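Long-range contact in orotidine-5-phosphate decarboxylase/orotate phosphoribosyltransferase, putative (Ompdcase-oprtase, putative) (Leishmania infantum, PDB 3QW3), which probably catalyses, through this decarboxylase domain of a bifunctional UMP synthase, the decarboxylation of orotidine 5'-phosphate to UMP, the last step of de novo UMP synthesis: residues R188-P199 and G215-N226. Sequence-based numbering, arbitrary orientation. Where two conformers were deposited one is given.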
ATOM      1  N   ARG A 188      19.035   2.082  13.554  1.00 20.63           N
ATOM      2  CA  ARG A 188      19.542   3.324  14.137  1.00 21.04           C
ATOM      3  C   ARG A 188      20.997   3.624  13.724  1.00 21.37           C
ATOM      4  O   ARG A 188      21.377   4.786  13.573  1.00 21.61           O
ATOM      5  CB  ARG A 188      19.381   3.313  15.663  1.00 21.14           C
ATOM      6  CG  ARG A 188      19.780   4.618  16.368  1.00 20.59           C
ATOM      7  CD  ARG A 188      19.136   5.847  15.732  1.00 19.56           C
ATOM      8  NE  ARG A 188      17.746   6.028  16.134  1.00 18.51           N
ATOM      9  CZ  ARG A 188      16.857   6.758  15.466  1.00 18.36           C
ATOM     10  NH1 ARG A 188      17.194   7.367  14.336  1.00 18.12           N
ATOM     11  NH2 ARG A 188      15.622   6.870  15.930  1.00 16.56           N
ATOM     12  N   ALA A 189      21.790   2.576  13.524  1.00 21.92           N
ATOM     13  CA  ALA A 189      23.168   2.730  13.052  1.00 22.67           C
ATOM     14  C   ALA A 189      23.225   3.232  11.607  1.00 23.01           C
ATOM     15  O   ALA A 189      24.099   4.030  11.261  1.00 23.15           O
ATOM     16  CB  ALA A 189      23.930   1.428  13.193  1.00 22.81           C
ATOM     17  N   ARG A 190      22.291   2.766  10.775  1.00 23.06           N
ATOM     18  CA  ARG A 190      22.211   3.183   9.366  1.00 23.30           C
ATOM     19  C   ARG A 190      21.518   4.529   9.203  1.00 22.98           C
ATOM     20  O   ARG A 190      21.795   5.269   8.255  1.00 23.16           O
ATOM     21  CB  ARG A 190      21.477   2.133   8.521  1.00 23.45           C
ATOM     22  CG  ARG A 190      22.119   0.756   8.512  1.00 25.85           C
ATOM     23  CD  ARG A 190      23.503   0.774   7.866  1.00 29.10           C
ATOM     24  NE  ARG A 190      24.142  -0.539   7.934  1.00 32.13           N
ATOM     25  CZ  ARG A 190      25.204  -0.906   7.216  1.00 33.32           C
ATOM     26  NH1 ARG A 190      25.759  -0.064   6.352  1.00 34.73           N
ATOM     27  NH2 ARG A 190      25.709  -2.126   7.357  1.00 33.47           N
ATOM     28  N   ALA A 191      20.614   4.835  10.132  1.00 22.38           N
ATOM     29  CA  ALA A 191      19.817   6.051  10.081  1.00 21.95           C
ATOM     30  C   ALA A 191      19.834   6.745  11.441  1.00 21.95           C
ATOM     31  O   ALA A 191      18.903   6.593  12.226  1.00 21.54           O
ATOM     32  CB  ALA A 191      18.377   5.734   9.650  1.00 21.84           C
ATOM     33  N   PRO A 192      20.899   7.518  11.717  1.00 22.02           N
ATOM     34  CA  PRO A 192      21.078   8.133  13.037  1.00 22.06           C
ATOM     35  C   PRO A 192      20.101   9.259  13.403  1.00 21.85           C
ATOM     36  O   PRO A 192      19.930   9.549  14.592  1.00 22.24           O
ATOM     37  CB  PRO A 192      22.519   8.675  12.974  1.00 22.24           C
ATOM     38  CG  PRO A 192      23.174   7.916  11.864  1.00 22.50           C
ATOM     39  CD  PRO A 192      22.078   7.737  10.857  1.00 22.31           C
ATOM     40  N   THR A 193      19.471   9.895  12.418  1.00 21.11           N
ATOM     41  CA  THR A 193      18.637  11.071  12.707  1.00 20.56           C
ATOM     42  C   THR A 193      17.128  10.885  12.512  1.00 19.83           C
ATOM     43  O   THR A 193      16.335  11.688  13.010  1.00 19.93           O
ATOM     44  CB  THR A 193      19.081  12.334  11.915  1.00 20.95           C
ATOM     45  OG1 THR A 193      18.763  12.178  10.525  1.00 21.84           O
ATOM     46  CG2 THR A 193      20.568  12.600  12.082  1.00 21.12           C
ATOM     47  N   LEU A 194      16.721   9.846  11.783  1.00 18.87           N
ATOM     48  CA  LEU A 194      15.309   9.716  11.427  1.00 18.04           C
ATOM     49  C   LEU A 194      14.433   9.316  12.605  1.00 17.55           C
ATOM     50  O   LEU A 194      14.862   8.570  13.469  1.00 17.78           O
ATOM     51  CB  LEU A 194      15.119   8.706  10.293  1.00 17.73           C
ATOM     52  CG  LEU A 194      15.899   8.959   9.003  1.00 17.72           C
ATOM     53  CD1 LEU A 194      15.412   7.997   7.941  1.00 16.69           C
ATOM     54  CD2 LEU A 194      15.769  10.404   8.524  1.00 18.83           C
ATOM     55  N   TRP A 195      13.202   9.815  12.616  1.00 17.34           N
ATOM     56  CA  TRP A 195      12.202   9.329  13.562  1.00 17.23           C
ATOM     57  C   TRP A 195      11.774   7.930  13.160  1.00 17.12           C
ATOM     58  O   TRP A 195      11.607   7.647  11.965  1.00 17.13           O
ATOM     59  CB  TRP A 195      10.982  10.243  13.574  1.00 17.34           C
ATOM     60  CG  TRP A 195      11.137  11.406  14.488  1.00 18.28           C
ATOM     61  CD1 TRP A 195      11.748  12.598  14.216  1.00 19.41           C
ATOM     62  CD2 TRP A 195      10.674  11.486  15.839  1.00 17.57           C
ATOM     63  NE1 TRP A 195      11.684  13.424  15.318  1.00 19.16           N
ATOM     64  CE2 TRP A 195      11.032  12.763  16.328  1.00 18.63           C
ATOM     65  CE3 TRP A 195       9.986  10.603  16.684  1.00 18.02           C
ATOM     66  CZ2 TRP A 195      10.728  13.176  17.630  1.00 17.95           C
ATOM     67  CZ3 TRP A 195       9.685  11.016  17.984  1.00 18.15           C
ATOM     68  CH2 TRP A 195      10.060  12.294  18.439  1.00 17.39           C
ATOM     69  N   PHE A 196      11.614   7.060  14.152  1.00 16.67           N
ATOM     70  CA  PHE A 196      11.056   5.729  13.917  1.00 16.45           C
ATOM     71  C   PHE A 196       9.641   5.690  14.478  1.00 16.57           C
ATOM     72  O   PHE A 196       9.392   6.163  15.597  1.00 17.05           O
ATOM     73  CB  PHE A 196      11.863   4.617  14.607  1.00 15.80           C
ATOM     74  CG  PHE A 196      13.304   4.487  14.170  1.00 16.13           C
ATOM     75  CD1 PHE A 196      13.826   5.188  13.082  1.00 14.94           C
ATOM     76  CD2 PHE A 196      14.136   3.596  14.847  1.00 16.16           C
ATOM     77  CE1 PHE A 196      15.172   5.030  12.717  1.00 15.99           C
ATOM     78  CE2 PHE A 196      15.474   3.428  14.479  1.00 16.34           C
ATOM     79  CZ  PHE A 196      15.985   4.149  13.415  1.00 16.08           C
ATOM     80  N   LEU A 197       8.718   5.132  13.705  1.00 16.27           N
ATOM     81  CA  LEU A 197       7.401   4.783  14.223  1.00 16.79           C
ATOM     82  C   LEU A 197       7.517   3.326  14.621  1.00 17.33           C
ATOM     83  O   LEU A 197       7.837   2.476  13.789  1.00 16.38           O
ATOM     84  CB  LEU A 197       6.321   4.991  13.158  1.00 16.55           C
ATOM     85  CG  LEU A 197       4.891   4.548  13.489  1.00 16.57           C
ATOM     86  CD1 LEU A 197       4.298   5.294  14.685  1.00 16.48           C
ATOM     87  CD2 LEU A 197       3.995   4.721  12.258  1.00 16.71           C
ATOM     88  N   VAL A 198       7.261   3.048  15.899  1.00 18.16           N
ATOM     89  CA  VAL A 198       7.607   1.766  16.505  1.00 19.91           C
ATOM     90  C   VAL A 198       6.354   1.067  17.030  1.00 21.33           C
ATOM     91  O   VAL A 198       5.900   1.356  18.143  1.00 21.46           O
ATOM     92  CB  VAL A 198       8.668   1.957  17.631  1.00 19.64           C
ATOM     93  CG1 VAL A 198       9.089   0.624  18.232  1.00 20.69           C
ATOM     94  CG2 VAL A 198       9.882   2.675  17.078  1.00 19.84           C
ATOM     95  N   PRO A 199       5.773   0.166  16.218  1.00 22.79           N
ATOM     96  CA  PRO A 199       4.594  -0.571  16.676  1.00 24.32           C
ATOM     97  C   PRO A 199       4.927  -1.884  17.392  1.00 25.75           C
ATOM     98  O   PRO A 199       6.026  -2.431  17.216  1.00 26.23           O
ATOM     99  CB  PRO A 199       3.824  -0.839  15.380  1.00 24.19           C
ATOM    100  CG  PRO A 199       4.861  -0.808  14.283  1.00 24.16           C
ATOM    101  CD  PRO A 199       6.104  -0.132  14.810  1.00 22.75           C
ATOM    102  N   GLY A 215      16.911   2.203  19.976  1.00 21.46           N
ATOM    103  CA  GLY A 215      16.361   3.101  18.962  1.00 21.55           C
ATOM    104  C   GLY A 215      16.386   4.596  19.217  1.00 21.40           C
ATOM    105  O   GLY A 215      16.270   5.380  18.269  1.00 21.56           O
ATOM    106  N   LEU A 216      16.513   5.014  20.478  1.00 20.82           N
ATOM    107  CA  LEU A 216      16.577   6.450  20.776  1.00 20.71           C
ATOM    108  C   LEU A 216      17.818   7.115  20.174  1.00 20.86           C
ATOM    109  O   LEU A 216      18.892   6.509  20.105  1.00 21.39           O
ATOM    110  CB  LEU A 216      16.517   6.718  22.283  1.00 20.53           C
ATOM    111  CG  LEU A 216      15.166   6.534  22.984  1.00 19.79           C
ATOM    112  CD1 LEU A 216      15.333   6.633  24.497  1.00 20.16           C
ATOM    113  CD2 LEU A 216      14.124   7.543  22.494  1.00 18.60           C
ATOM    114  N   ARG A 217      17.658   8.362  19.740  1.00 20.85           N
ATOM    115  CA  ARG A 217      18.779   9.171  19.264  1.00 21.12           C
ATOM    116  C   ARG A 217      19.570   9.730  20.448  1.00 21.54           C
ATOM    117  O   ARG A 217      19.175   9.560  21.607  1.00 21.57           O
ATOM    118  CB  ARG A 217      18.277  10.318  18.378  1.00 20.94           C
ATOM    119  CG  ARG A 217      17.409   9.884  17.204  1.00 20.42           C
ATOM    120  CD  ARG A 217      16.952  11.070  16.352  1.00 19.51           C
ATOM    121  NE  ARG A 217      16.269  12.106  17.133  1.00 18.79           N
ATOM    122  CZ  ARG A 217      15.437  13.015  16.628  1.00 19.80           C
ATOM    123  NH1 ARG A 217      15.149  13.015  15.330  1.00 20.41           N
ATOM    124  NH2 ARG A 217      14.878  13.921  17.429  1.00 18.88           N
ATOM    125  N   ALA A 218      20.679  10.407  20.144  1.00 21.88           N
ATOM    126  CA  ALA A 218      21.520  11.070  21.142  1.00 22.18           C
ATOM    127  C   ALA A 218      20.778  12.124  21.975  1.00 21.82           C
ATOM    128  O   ALA A 218      21.196  12.442  23.088  1.00 23.12           O
ATOM    129  CB  ALA A 218      22.747  11.691  20.464  1.00 22.60           C
ATOM    130  N   ASP A 219      19.676  12.650  21.445  1.00 20.74           N
ATOM    131  CA  ASP A 219      18.899  13.682  22.135  1.00 19.74           C
ATOM    132  C   ASP A 219      17.813  13.117  23.055  1.00 19.10           C
ATOM    133  O   ASP A 219      17.066  13.877  23.674  1.00 19.00           O
ATOM    134  CB  ASP A 219      18.295  14.683  21.136  1.00 19.84           C
ATOM    135  CG  ASP A 219      17.248  14.060  20.211  1.00 19.41           C
ATOM    136  OD1 ASP A 219      17.199  12.823  20.075  1.00 18.64           O
ATOM    137  OD2 ASP A 219      16.466  14.827  19.615  1.00 20.07           O
ATOM    138  N   GLY A 220      17.722  11.792  23.129  1.00 18.56           N
ATOM    139  CA  GLY A 220      16.689  11.137  23.938  1.00 17.59           C
ATOM    140  C   GLY A 220      15.331  11.109  23.256  1.00 17.28           C
ATOM    141  O   GLY A 220      14.309  10.867  23.897  1.00 16.75           O
ATOM    142  N   SER A 221      15.328  11.334  21.944  1.00 16.84           N
ATOM    143  CA  SER A 221      14.092  11.387  21.159  1.00 16.95           C
ATOM    144  C   SER A 221      14.222  10.531  19.890  1.00 16.75           C
ATOM    145  O   SER A 221      15.148   9.729  19.777  1.00 16.66           O
ATOM    146  CB  SER A 221      13.758  12.841  20.816  1.00 17.45           C
ATOM    147  OG  SER A 221      12.377  13.006  20.537  1.00 18.28           O
ATOM    148  N   GLY A 222      13.286  10.686  18.953  1.00 16.82           N
ATOM    149  CA  GLY A 222      13.391  10.002  17.664  1.00 16.68           C
ATOM    150  C   GLY A 222      12.704   8.650  17.601  1.00 16.98           C
ATOM    151  O   GLY A 222      12.867   7.916  16.630  1.00 16.73           O
ATOM    152  N   MET A 223      11.944   8.315  18.637  1.00 16.98           N
ATOM    153  CA  MET A 223      11.110   7.120  18.603  1.00 17.58           C
ATOM    154  C   MET A 223       9.693   7.478  18.968  1.00 17.60           C
ATOM    155  O   MET A 223       9.446   8.176  19.953  1.00 17.17           O
ATOM    156  CB  MET A 223      11.625   6.046  19.560  1.00 18.27           C
ATOM    157  CG  MET A 223      12.731   5.192  18.996  1.00 21.20           C
ATOM    158  SD  MET A 223      13.192   4.006  20.259  1.00 25.67           S
ATOM    159  CE  MET A 223      12.000   2.695  20.021  1.00 24.76           C
ATOM    160  N   LEU A 224       8.766   7.005  18.143  1.00 17.27           N
ATOM    161  CA  LEU A 224       7.349   7.205  18.382  0.70 17.36           C
ATOM    162  C   LEU A 224       6.767   5.827  18.656  1.00 17.64           C
ATOM    163  O   LEU A 224       6.664   4.986  17.753  1.00 17.86           O
ATOM    164  CB  LEU A 224       6.674   7.850  17.161  0.70 17.81           C
ATOM    165  CG  LEU A 224       5.863   9.143  17.288  0.70 18.03           C
ATOM    166  CD1 LEU A 224       5.016   9.342  16.027  0.70 15.04           C
ATOM    167  CD2 LEU A 224       4.993   9.222  18.550  0.70 16.68           C
ATOM    168  N   ILE A 225       6.419   5.588  19.919  1.00 16.89           N
ATOM    169  CA  ILE A 225       5.967   4.270  20.379  1.00 17.17           C
ATOM    170  C   ILE A 225       4.461   4.110  20.252  1.00 16.55           C
ATOM    171  O   ILE A 225       3.700   4.693  21.025  1.00 15.67           O
ATOM    172  CB  ILE A 225       6.375   4.003  21.858  1.00 17.35           C
ATOM    173  CG1 ILE A 225       7.872   4.270  22.087  1.00 19.79           C
ATOM    174  CG2 ILE A 225       5.951   2.585  22.305  1.00 17.85           C
ATOM    175  CD1 ILE A 225       8.803   3.428  21.264  1.00 21.36           C
ATOM    176  N   ASN A 226       4.030   3.301  19.290  1.00 16.28           N
ATOM    177  CA  ASN A 226       2.608   3.113  19.072  1.00 16.31           C
ATOM    178  C   ASN A 226       2.043   2.026  19.969  1.00 16.93           C
ATOM    179  O   ASN A 226       2.621   0.947  20.085  1.00 17.12           O
ATOM    180  CB  ASN A 226       2.294   2.781  17.610  1.00 16.24           C
ATOM    181  CG  ASN A 226       0.811   2.597  17.367  1.00 16.54           C
ATOM    182  OD1 ASN A 226       0.317   1.462  17.273  1.00 19.45           O
ATOM    183  ND2 ASN A 226       0.081   3.699  17.288  1.00 14.67           N
TER
HETATM  184  O   HOH W   1      21.228  10.270  16.806  1.00 34.35           O
HETATM  185  O   HOH W   2      13.144  15.795  15.853  1.00 28.03           O
HETATM  186  O   HOH W   3       5.095  -0.155  20.150  1.00 25.56           O
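The guanidinium of Arg188 lies between Arg217 CG, 3.6 Å above the centre of one face, and Phe196 CZ over the centre of the other. Around its edge, near the plane, are Gly215 O, Leu194 O and N, and Gly222 O. Arg188 NE and NH2 both reach Gly215 O, NE at 2.7 Å from above the carbonyl plane and NH2 nearly in line with the C=O. Arg188 NH1 and NH2 share Leu194 O end-on, and NH1 also donates to Ala191 O, which is tilted from the guanidinium plane. The chain gets there by bending twice, at chi2 (50°) and chi3 (79°). Arg188 thus ties the last residue of helix 208-215 to the loop that leads from its own helix into strand 196-198.

Strands 196-198 and 223-227 are neighbours in the parallel sheet of the TIM barrel, the seventh and eighth in chain order, linked by the right-handed beta-alpha-beta crossover through helix 208-215.

The Trp195 ring carries Gly222 CA against one face, a CH-pi contact 3.6 Å from the six-membered ring centroid; the same CA lies over one face of the Arg217 guanidinium. Arg217 sits off-centre over the five-membered ring in a cation-pi contact, guanidinium and indole planes 67° apart, while water 2 joins Trp195 NE1 to Arg217 NH2. Arg217 NH1 donates to Thr193 O (2.9 Å), and its NE and NH2 hold the two carboxylate oxygens of Asp219 side-on, a salt bridge that orients the guanidinium. Phe4 and other residues of helix 3-11 also pack on Trp195.

Phe196 N donates to Gly222 O; the bonding then alternates through Leu224 N to Phe196 O, Val198 N to Leu224 O (2.7 Å) and Asn226 N to Val198 O. Val198 CG2 meets Met223 CE at 3.6 Å.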